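Local coordinates for protein beta-galacturonidase (Eisenbergiella tayi, PDB 6NCW) that probably cleaves terminal galacturonic acid from beta-linked glycosides, as a family 2 glycoside hydrolase of the human gut microbiome, at residues A[97-102]-A[149-154]; A[172-177]-A[184-189]. One frame throughout, in Å; residues are numbered along the deposited sequence.

Interaction 1. Residues A[97-102]-A[149-154]; sequences PFDVVL and EAYLSW
Val101 and Tyr151 meet in a small, water-assisted contact between two beta domains, with strand 98-105 on the N-terminal side and strand 150-162 of the immunoglobulin-like sandwich facing it. The two segments run in opposite directions but stay too far apart to pair, the CA atoms of Val101 and Tyr151 being 11.1 Å from each other, and no direct hydrogen bond crosses the gap. The Tyr151 phenol spans most of the gap and meets a Val101 methyl, while a water completes the link to Asp99. Tyr151 has its CG between the backbone N and the carbonyl carbon (chi1 70°), and its phenol extends to Val101, which comes from the opposite direction. One methyl, Val101 CG2, rests against the hydroxyl end of the ring, 3.6 Å from Tyr151 OH, and approaches the ring obliquely.

The polar half runs through a single water. It donates to Asp99 OD2 at 2.6 Å and is hydrogen-bonded to Tyr151 OH at 3.0 Å, lying in the plane of the phenol at its edge. The same OD2 forms a salt bridge with Arg69 NE, so the carboxylate oxygen that receives the water is also held by a charge from the adjacent strand 68-72. Arg69 touches Val101 and Tyr151 as well. The contact belongs to the junction of the N-terminal beta domain with the immunoglobulin-like beta-sandwich, consecutive domains in family 2 glycoside hydrolases.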
ATOM      1  N   PRO A  97     -29.776  -2.598 -25.156  1.00 26.10           N
ATOM      2  CA  PRO A  97     -29.823  -3.785 -26.019  1.00 24.32           C
ATOM      3  C   PRO A  97     -30.368  -3.449 -27.400  1.00 24.68           C
ATOM      4  O   PRO A  97     -31.026  -2.427 -27.612  1.00 23.11           O
ATOM      5  CB  PRO A  97     -30.766  -4.737 -25.271  1.00 23.67           C
ATOM      6  CG  PRO A  97     -31.641  -3.844 -24.456  1.00 23.01           C
ATOM      7  CD  PRO A  97     -30.884  -2.558 -24.184  1.00 21.49           C
ATOM      8  N   PHE A  98     -30.037  -4.312 -28.351  1.00 21.80           N
ATOM      9  CA  PHE A  98     -30.518  -4.186 -29.726  1.00 28.70           C
ATOM     10  C   PHE A  98     -30.625  -5.588 -30.308  1.00 28.42           C
ATOM     11  O   PHE A  98     -30.152  -6.557 -29.710  1.00 29.87           O
ATOM     12  CB  PHE A  98     -29.605  -3.290 -30.592  1.00 25.49           C
ATOM     13  CG  PHE A  98     -28.174  -3.825 -30.782  1.00 27.00           C
ATOM     14  CD1 PHE A  98     -27.206  -3.641 -29.800  1.00 23.64           C
ATOM     15  CD2 PHE A  98     -27.807  -4.476 -31.952  1.00 20.36           C
ATOM     16  CE1 PHE A  98     -25.899  -4.099 -29.980  1.00 22.97           C
ATOM     17  CE2 PHE A  98     -26.513  -4.944 -32.145  1.00 23.68           C
ATOM     18  CZ  PHE A  98     -25.548  -4.753 -31.154  1.00 24.91           C
ATOM     19  N   ASP A  99     -31.262  -5.704 -31.473  1.00 29.47           N
ATOM     20  CA  ASP A  99     -31.400  -7.022 -32.085  1.00 29.18           C
ATOM     21  C   ASP A  99     -31.223  -6.951 -33.600  1.00 32.06           C
ATOM     22  O   ASP A  99     -31.347  -5.892 -34.221  1.00 32.36           O
ATOM     23  CB  ASP A  99     -32.747  -7.698 -31.722  1.00 33.59           C
ATOM     24  CG  ASP A  99     -33.978  -7.011 -32.348  1.00 37.26           C
ATOM     25  OD1 ASP A  99     -33.848  -6.159 -33.252  1.00 41.64           O
ATOM     26  OD2 ASP A  99     -35.104  -7.339 -31.918  1.00 41.60           O
ATOM     27  N   VAL A 100     -30.918  -8.111 -34.177  1.00 30.88           N
ATOM     28  CA  VAL A 100     -30.865  -8.321 -35.618  1.00 31.95           C
ATOM     29  C   VAL A 100     -31.845  -9.433 -35.943  1.00 33.83           C
ATOM     30  O   VAL A 100     -31.823 -10.489 -35.298  1.00 31.90           O
ATOM     31  CB  VAL A 100     -29.452  -8.698 -36.094  1.00 33.15           C
ATOM     32  CG1 VAL A 100     -29.449  -8.976 -37.589  1.00 35.76           C
ATOM     33  CG2 VAL A 100     -28.467  -7.596 -35.744  1.00 35.33           C
ATOM     34  N   VAL A 101     -32.710  -9.194 -36.924  1.00 33.60           N
ATOM     35  CA  VAL A 101     -33.703 -10.168 -37.362  1.00 34.23           C
ATOM     36  C   VAL A 101     -33.390 -10.570 -38.798  1.00 37.06           C
ATOM     37  O   VAL A 101     -33.187  -9.709 -39.659  1.00 32.55           O
ATOM     38  CB  VAL A 101     -35.129  -9.611 -37.240  1.00 37.34           C
ATOM     39  CG1 VAL A 101     -36.125 -10.611 -37.810  1.00 38.26           C
ATOM     40  CG2 VAL A 101     -35.439  -9.304 -35.772  1.00 32.59           C
ATOM     41  N   LEU A 102     -33.338 -11.876 -39.047  1.00 39.30           N
ATOM     42  CA  LEU A 102     -32.936 -12.413 -40.339  1.00 39.41           C
ATOM     43  C   LEU A 102     -34.000 -13.368 -40.845  1.00 38.86           C
ATOM     44  O   LEU A 102     -34.377 -14.311 -40.142  1.00 39.51           O
ATOM     45  CB  LEU A 102     -31.598 -13.140 -40.252  1.00 38.22           C
ATOM     46  CG  LEU A 102     -30.404 -12.204 -40.151  1.00 38.19           C
ATOM     47  CD1 LEU A 102     -29.121 -13.004 -40.143  1.00 38.79           C
ATOM     48  CD2 LEU A 102     -30.443 -11.212 -41.302  1.00 39.44           C
ATOM     49  N   GLU A 149     -43.476 -17.330 -38.102  1.00 46.48           N
ATOM     50  CA  GLU A 149     -43.989 -16.279 -38.971  1.00 48.16           C
ATOM     51  C   GLU A 149     -44.175 -14.953 -38.250  1.00 40.26           C
ATOM     52  O   GLU A 149     -44.154 -13.906 -38.905  1.00 44.84           O
ATOM     53  CB  GLU A 149     -45.318 -16.719 -39.599  1.00 53.18           C
ATOM     54  CG  GLU A 149     -45.163 -17.836 -40.617  1.00 54.74           C
ATOM     55  CD  GLU A 149     -44.338 -17.402 -41.822  1.00 62.83           C
ATOM     56  OE1 GLU A 149     -44.940 -16.901 -42.799  1.00 64.74           O
ATOM     57  OE2 GLU A 149     -43.090 -17.546 -41.785  1.00 61.44           O
ATOM     58  N   ALA A 150     -44.341 -14.973 -36.927  1.00 41.76           N
ATOM     59  CA  ALA A 150     -44.547 -13.758 -36.145  1.00 42.38           C
ATOM     60  C   ALA A 150     -44.125 -14.013 -34.704  1.00 42.02           C
ATOM     61  O   ALA A 150     -44.113 -15.157 -34.239  1.00 33.02           O
ATOM     62  CB  ALA A 150     -46.007 -13.299 -36.200  1.00 43.52           C
ATOM     63  N   TYR A 151     -43.795 -12.929 -33.991  1.00 36.78           N
ATOM     64  CA  TYR A 151     -43.287 -13.061 -32.630  1.00 34.08           C
ATOM     65  C   TYR A 151     -43.642 -11.838 -31.790  1.00 31.56           C
ATOM     66  O   TYR A 151     -43.934 -10.756 -32.307  1.00 30.83           O
ATOM     67  CB  TYR A 151     -41.768 -13.275 -32.621  1.00 33.57           C
ATOM     68  CG  TYR A 151     -40.949 -12.067 -33.032  1.00 34.10           C
ATOM     69  CD1 TYR A 151     -40.366 -11.229 -32.072  1.00 37.86           C
ATOM     70  CD2 TYR A 151     -40.735 -11.777 -34.373  1.00 36.37           C
ATOM     71  CE1 TYR A 151     -39.608 -10.124 -32.444  1.00 32.43           C
ATOM     72  CE2 TYR A 151     -39.980 -10.680 -34.755  1.00 41.07           C
ATOM     73  CZ  TYR A 151     -39.419  -9.859 -33.787  1.00 36.34           C
ATOM     74  OH  TYR A 151     -38.670  -8.778 -34.183  1.00 35.45           O
ATOM     75  N   LEU A 152     -43.595 -12.036 -30.478  1.00 31.24           N
ATOM     76  CA  LEU A 152     -43.870 -10.982 -29.506  1.00 30.90           C
ATOM     77  C   LEU A 152     -42.600 -10.160 -29.277  1.00 35.20           C
ATOM     78  O   LEU A 152     -41.616 -10.659 -28.724  1.00 32.71           O
ATOM     79  CB  LEU A 152     -44.382 -11.603 -28.212  1.00 30.34           C
ATOM     80  CG  LEU A 152     -45.704 -12.349 -28.444  1.00 35.22           C
ATOM     81  CD1 LEU A 152     -46.266 -12.971 -27.180  1.00 31.44           C
ATOM     82  CD2 LEU A 152     -46.715 -11.392 -29.055  1.00 34.29           C
ATOM     83  N   SER A 153     -42.631  -8.892 -29.692  1.00 32.46           N
ATOM     84  CA  SER A 153     -41.474  -8.011 -29.582  1.00 31.12           C
ATOM     85  C   SER A 153     -41.268  -7.487 -28.152  1.00 31.61           C
ATOM     86  O   SER A 153     -40.129  -7.406 -27.683  1.00 35.63           O
ATOM     87  CB  SER A 153     -41.630  -6.863 -30.575  1.00 34.43           C
ATOM     88  OG  SER A 153     -40.773  -5.791 -30.243  1.00 44.83           O
ATOM     89  N   TRP A 154     -42.340  -7.130 -27.446  1.00 29.29           N
ATOM     90  CA  TRP A 154     -42.271  -6.745 -26.036  1.00 28.98           C
ATOM     91  C   TRP A 154     -43.681  -6.741 -25.453  1.00 31.09           C
ATOM     92  O   TRP A 154     -44.673  -6.760 -26.189  1.00 30.43           O
ATOM     93  CB  TRP A 154     -41.606  -5.367 -25.831  1.00 24.94           C
ATOM     94  CG  TRP A 154     -42.145  -4.198 -26.675  1.00 26.11           C
ATOM     95  CD1 TRP A 154     -41.581  -3.686 -27.806  1.00 26.38           C
ATOM     96  CD2 TRP A 154     -43.329  -3.406 -26.430  1.00 27.90           C
ATOM     97  NE1 TRP A 154     -42.334  -2.646 -28.290  1.00 27.71           N
ATOM     98  CE2 TRP A 154     -43.407  -2.445 -27.459  1.00 28.11           C
ATOM     99  CE3 TRP A 154     -44.336  -3.428 -25.450  1.00 32.40           C
ATOM    100  CZ2 TRP A 154     -44.445  -1.505 -27.536  1.00 30.13           C
ATOM    101  CZ3 TRP A 154     -45.365  -2.487 -25.525  1.00 29.58           C
ATOM    102  CH2 TRP A 154     -45.412  -1.544 -26.565  1.00 30.76           C
TER
HETATM  103  O   HOH W   1     -37.663  -7.167 -31.919  1.00 37.47           O

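Interaction 2. Residues A[172-177]-A[184-189]; sequences ICVRNL and GSVEVE
Val186 is the first residue along 184-189 to meet 172-177, and it makes the tightest of the three apolar contacts. Its CG1, anti to the backbone N (chi1 169°), meets the end of Ile172 tip to tip, 3.4 Å from Ile172 CD1, closer than carbons usually pack. The other methyl serves a second neighbour more loosely, with Val186 CG2 4.5 Å from Val174 CG2. At Glu187 the bond to CB points away from 172-177, and the next inward residue is Val188. Here it is the methyl beside the backbone N that makes contact: Val188 CG2 lies 3.5 Å from Ile172 CD1, the two side chains lying alongside each other and running in opposing senses.

Ile172 CD1 is thus shared by two valines that are two residues apart on one strand. In the isoleucine, CD1 is anti to CA across the CB-CG1 bond (chi2 -164°), which carries this last methyl across to both. All four residues are buried and entirely apolar at the point of contact, and no hydrogen bond joins the segments. The axes of 172-176 and 184-189 come within 10.1 Å, their directions 145° apart, the spacing of facing sheets and not of paired strands. One layer is the sheet of strands 150-162, 165-176 and 207-216; the other contains 182-190 between 193-202 and 227-238, whose Ile200, Ala235 and Leu237 pack around Val186 in the sandwich core.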
ATOM      1  N   ILE A 172     -48.999  -5.078 -25.625  1.00 35.81           N
ATOM      2  CA  ILE A 172     -48.127  -6.049 -26.257  1.00 33.97           C
ATOM      3  C   ILE A 172     -47.887  -5.616 -27.685  1.00 37.76           C
ATOM      4  O   ILE A 172     -48.813  -5.166 -28.366  1.00 39.44           O
ATOM      5  CB  ILE A 172     -48.733  -7.463 -26.218  1.00 38.40           C
ATOM      6  CG1 ILE A 172     -49.153  -7.783 -24.797  1.00 35.75           C
ATOM      7  CG2 ILE A 172     -47.729  -8.485 -26.697  1.00 37.73           C
ATOM      8  CD1 ILE A 172     -49.385  -9.211 -24.588  1.00 48.21           C
ATOM      9  N   CYS A 173     -46.651  -5.769 -28.140  1.00 33.26           N
ATOM     10  CA  CYS A 173     -46.254  -5.430 -29.495  1.00 33.96           C
ATOM     11  C   CYS A 173     -45.937  -6.715 -30.252  1.00 34.95           C
ATOM     12  O   CYS A 173     -45.134  -7.528 -29.784  1.00 33.23           O
ATOM     13  CB  CYS A 173     -45.044  -4.501 -29.461  1.00 29.42           C
ATOM     14  SG  CYS A 173     -44.625  -3.802 -31.019  1.00 39.54           S
ATOM     15  N   VAL A 174     -46.583  -6.913 -31.403  1.00 35.86           N
ATOM     16  CA  VAL A 174     -46.392  -8.110 -32.216  1.00 31.58           C
ATOM     17  C   VAL A 174     -45.837  -7.691 -33.567  1.00 36.93           C
ATOM     18  O   VAL A 174     -46.291  -6.708 -34.164  1.00 35.01           O
ATOM     19  CB  VAL A 174     -47.698  -8.914 -32.392  1.00 34.55           C
ATOM     20  CG1 VAL A 174     -47.389 -10.339 -32.849  1.00 34.43           C
ATOM     21  CG2 VAL A 174     -48.491  -8.935 -31.099  1.00 35.59           C
ATOM     22  N   ARG A 175     -44.844  -8.433 -34.042  1.00 34.95           N
ATOM     23  CA  ARG A 175     -44.228  -8.181 -35.336  1.00 38.14           C
ATOM     24  C   ARG A 175     -44.495  -9.378 -36.237  1.00 38.90           C
ATOM     25  O   ARG A 175     -44.187 -10.523 -35.875  1.00 35.45           O
ATOM     26  CB  ARG A 175     -42.728  -7.929 -35.195  1.00 39.54           C
ATOM     27  CG  ARG A 175     -42.000  -7.642 -36.499  1.00 38.72           C
ATOM     28  CD  ARG A 175     -40.638  -7.069 -36.171  1.00 41.74           C
ATOM     29  NE  ARG A 175     -39.698  -7.084 -37.285  1.00 42.39           N
ATOM     30  CZ  ARG A 175     -38.429  -6.681 -37.179  1.00 47.66           C
ATOM     31  NH1 ARG A 175     -37.966  -6.231 -36.012  1.00 42.83           N
ATOM     32  NH2 ARG A 175     -37.621  -6.721 -38.231  1.00 42.87           N
ATOM     33  N   ASN A 176     -45.082  -9.114 -37.396  1.00 40.61           N
ATOM     34  CA  ASN A 176     -45.341 -10.128 -38.408  1.00 38.36           C
ATOM     35  C   ASN A 176     -44.193 -10.096 -39.405  1.00 37.22           C
ATOM     36  O   ASN A 176     -43.896  -9.044 -39.977  1.00 40.58           O
ATOM     37  CB  ASN A 176     -46.682  -9.865 -39.098  1.00 44.53           C
ATOM     38  CG  ASN A 176     -46.938 -10.802 -40.269  1.00 45.42           C
ATOM     39  OD1 ASN A 176     -46.478 -11.945 -40.292  1.00 42.94           O
ATOM     40  ND2 ASN A 176     -47.665 -10.310 -41.256  1.00 48.56           N
ATOM     41  N   LEU A 177     -43.520 -11.228 -39.578  1.00 36.86           N
ATOM     42  CA  LEU A 177     -42.451 -11.331 -40.566  1.00 44.49           C
ATOM     43  C   LEU A 177     -42.933 -11.898 -41.898  1.00 47.62           C
ATOM     44  O   LEU A 177     -42.147 -11.957 -42.853  1.00 46.36           O
ATOM     45  CB  LEU A 177     -41.304 -12.197 -40.021  1.00 41.54           C
ATOM     46  CG  LEU A 177     -40.695 -11.768 -38.676  1.00 40.15           C
ATOM     47  CD1 LEU A 177     -39.966 -12.932 -38.055  1.00 37.38           C
ATOM     48  CD2 LEU A 177     -39.754 -10.577 -38.842  1.00 34.06           C
ATOM     49  N   GLY A 184     -54.761 -13.963 -35.268  1.00 49.12           N
ATOM     50  CA  GLY A 184     -54.521 -14.754 -34.081  1.00 45.02           C
ATOM     51  C   GLY A 184     -54.957 -13.990 -32.848  1.00 47.99           C
ATOM     52  O   GLY A 184     -55.643 -12.971 -32.933  1.00 46.56           O
ATOM     53  N   SER A 185     -54.537 -14.510 -31.696  1.00 42.59           N
ATOM     54  CA  SER A 185     -54.822 -13.865 -30.426  1.00 41.71           C
ATOM     55  C   SER A 185     -53.585 -13.932 -29.532  1.00 46.46           C
ATOM     56  O   SER A 185     -52.642 -14.689 -29.792  1.00 41.24           O
ATOM     57  CB  SER A 185     -56.040 -14.497 -29.733  1.00 38.52           C
ATOM     58  OG  SER A 185     -55.742 -15.779 -29.193  1.00 39.36           O
ATOM     59  N   VAL A 186     -53.585 -13.114 -28.482  1.00 42.97           N
ATOM     60  CA  VAL A 186     -52.559 -13.170 -27.451  1.00 36.23           C
ATOM     61  C   VAL A 186     -53.248 -13.373 -26.110  1.00 34.83           C
ATOM     62  O   VAL A 186     -54.140 -12.601 -25.740  1.00 35.47           O
ATOM     63  CB  VAL A 186     -51.683 -11.907 -27.444  1.00 36.87           C
ATOM     64  CG1 VAL A 186     -50.813 -11.880 -26.199  1.00 35.69           C
ATOM     65  CG2 VAL A 186     -50.818 -11.890 -28.676  1.00 37.22           C
ATOM     66  N   GLU A 187     -52.841 -14.421 -25.391  1.00 32.84           N
ATOM     67  CA  GLU A 187     -53.368 -14.728 -24.071  1.00 37.50           C
ATOM     68  C   GLU A 187     -52.363 -14.308 -22.997  1.00 35.40           C
ATOM     69  O   GLU A 187     -51.193 -14.699 -23.047  1.00 35.16           O
ATOM     70  CB  GLU A 187     -53.683 -16.221 -23.944  1.00 34.50           C
ATOM     71  CG  GLU A 187     -54.204 -16.593 -22.564  1.00 43.67           C
ATOM     72  CD  GLU A 187     -54.686 -18.030 -22.456  1.00 55.72           C
ATOM     73  OE1 GLU A 187     -55.402 -18.341 -21.473  1.00 48.82           O
ATOM     74  OE2 GLU A 187     -54.343 -18.844 -23.347  1.00 59.79           O
ATOM     75  N   VAL A 188     -52.833 -13.549 -22.008  1.00 36.17           N
ATOM     76  CA  VAL A 188     -51.971 -12.887 -21.028  1.00 31.80           C
ATOM     77  C   VAL A 188     -52.359 -13.365 -19.637  1.00 37.29           C
ATOM     78  O   VAL A 188     -53.521 -13.225 -19.226  1.00 39.62           O
ATOM     79  CB  VAL A 188     -52.071 -11.354 -21.115  1.00 31.73           C
ATOM     80  CG1 VAL A 188     -51.224 -10.706 -20.020  1.00 35.20           C
ATOM     81  CG2 VAL A 188     -51.651 -10.855 -22.473  1.00 25.77           C
ATOM     82  N   GLU A 189     -51.391 -13.919 -18.912  1.00 31.20           N
ATOM     83  CA  GLU A 189     -51.575 -14.321 -17.525  1.00 34.72           C
ATOM     84  C   GLU A 189     -50.534 -13.644 -16.646  1.00 36.44           C
ATOM     85  O   GLU A 189     -49.380 -13.469 -17.058  1.00 35.50           O
ATOM     86  CB  GLU A 189     -51.484 -15.838 -17.377  1.00 39.01           C
ATOM     87  CG  GLU A 189     -52.477 -16.581 -18.275  1.00 44.54           C
ATOM     88  CD  GLU A 189     -52.784 -17.996 -17.800  1.00 56.14           C
ATOM     89  OE1 GLU A 189     -53.858 -18.530 -18.182  1.00 64.03           O
ATOM     90  OE2 GLU A 189     -51.959 -18.571 -17.050  1.00 57.62           O
TER

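Strands 150-162 and 165-176, consecutive in the chain and neighbours in one antiparallel sheet, connect the two contacts, whose centres are 12 Å apart. Probable backbone hydrogen bonds run directly between them: Glu149 O to Leu177 N at 2.8 Å and Ser153 N to Cys173 O at 2.9 Å. The sheet presents different faces to each. Tyr151, beside Arg175, looks outward to the N-terminal domain in interaction 1, whereas Ile172 and Val174 look into the sandwich core in interaction 2, with Leu152 packed on Val174. Both lie away from the galacturonate-binding residues, such as Glu465 and Arg525: interaction 1 joins two domains and interaction 2 packs the core of one.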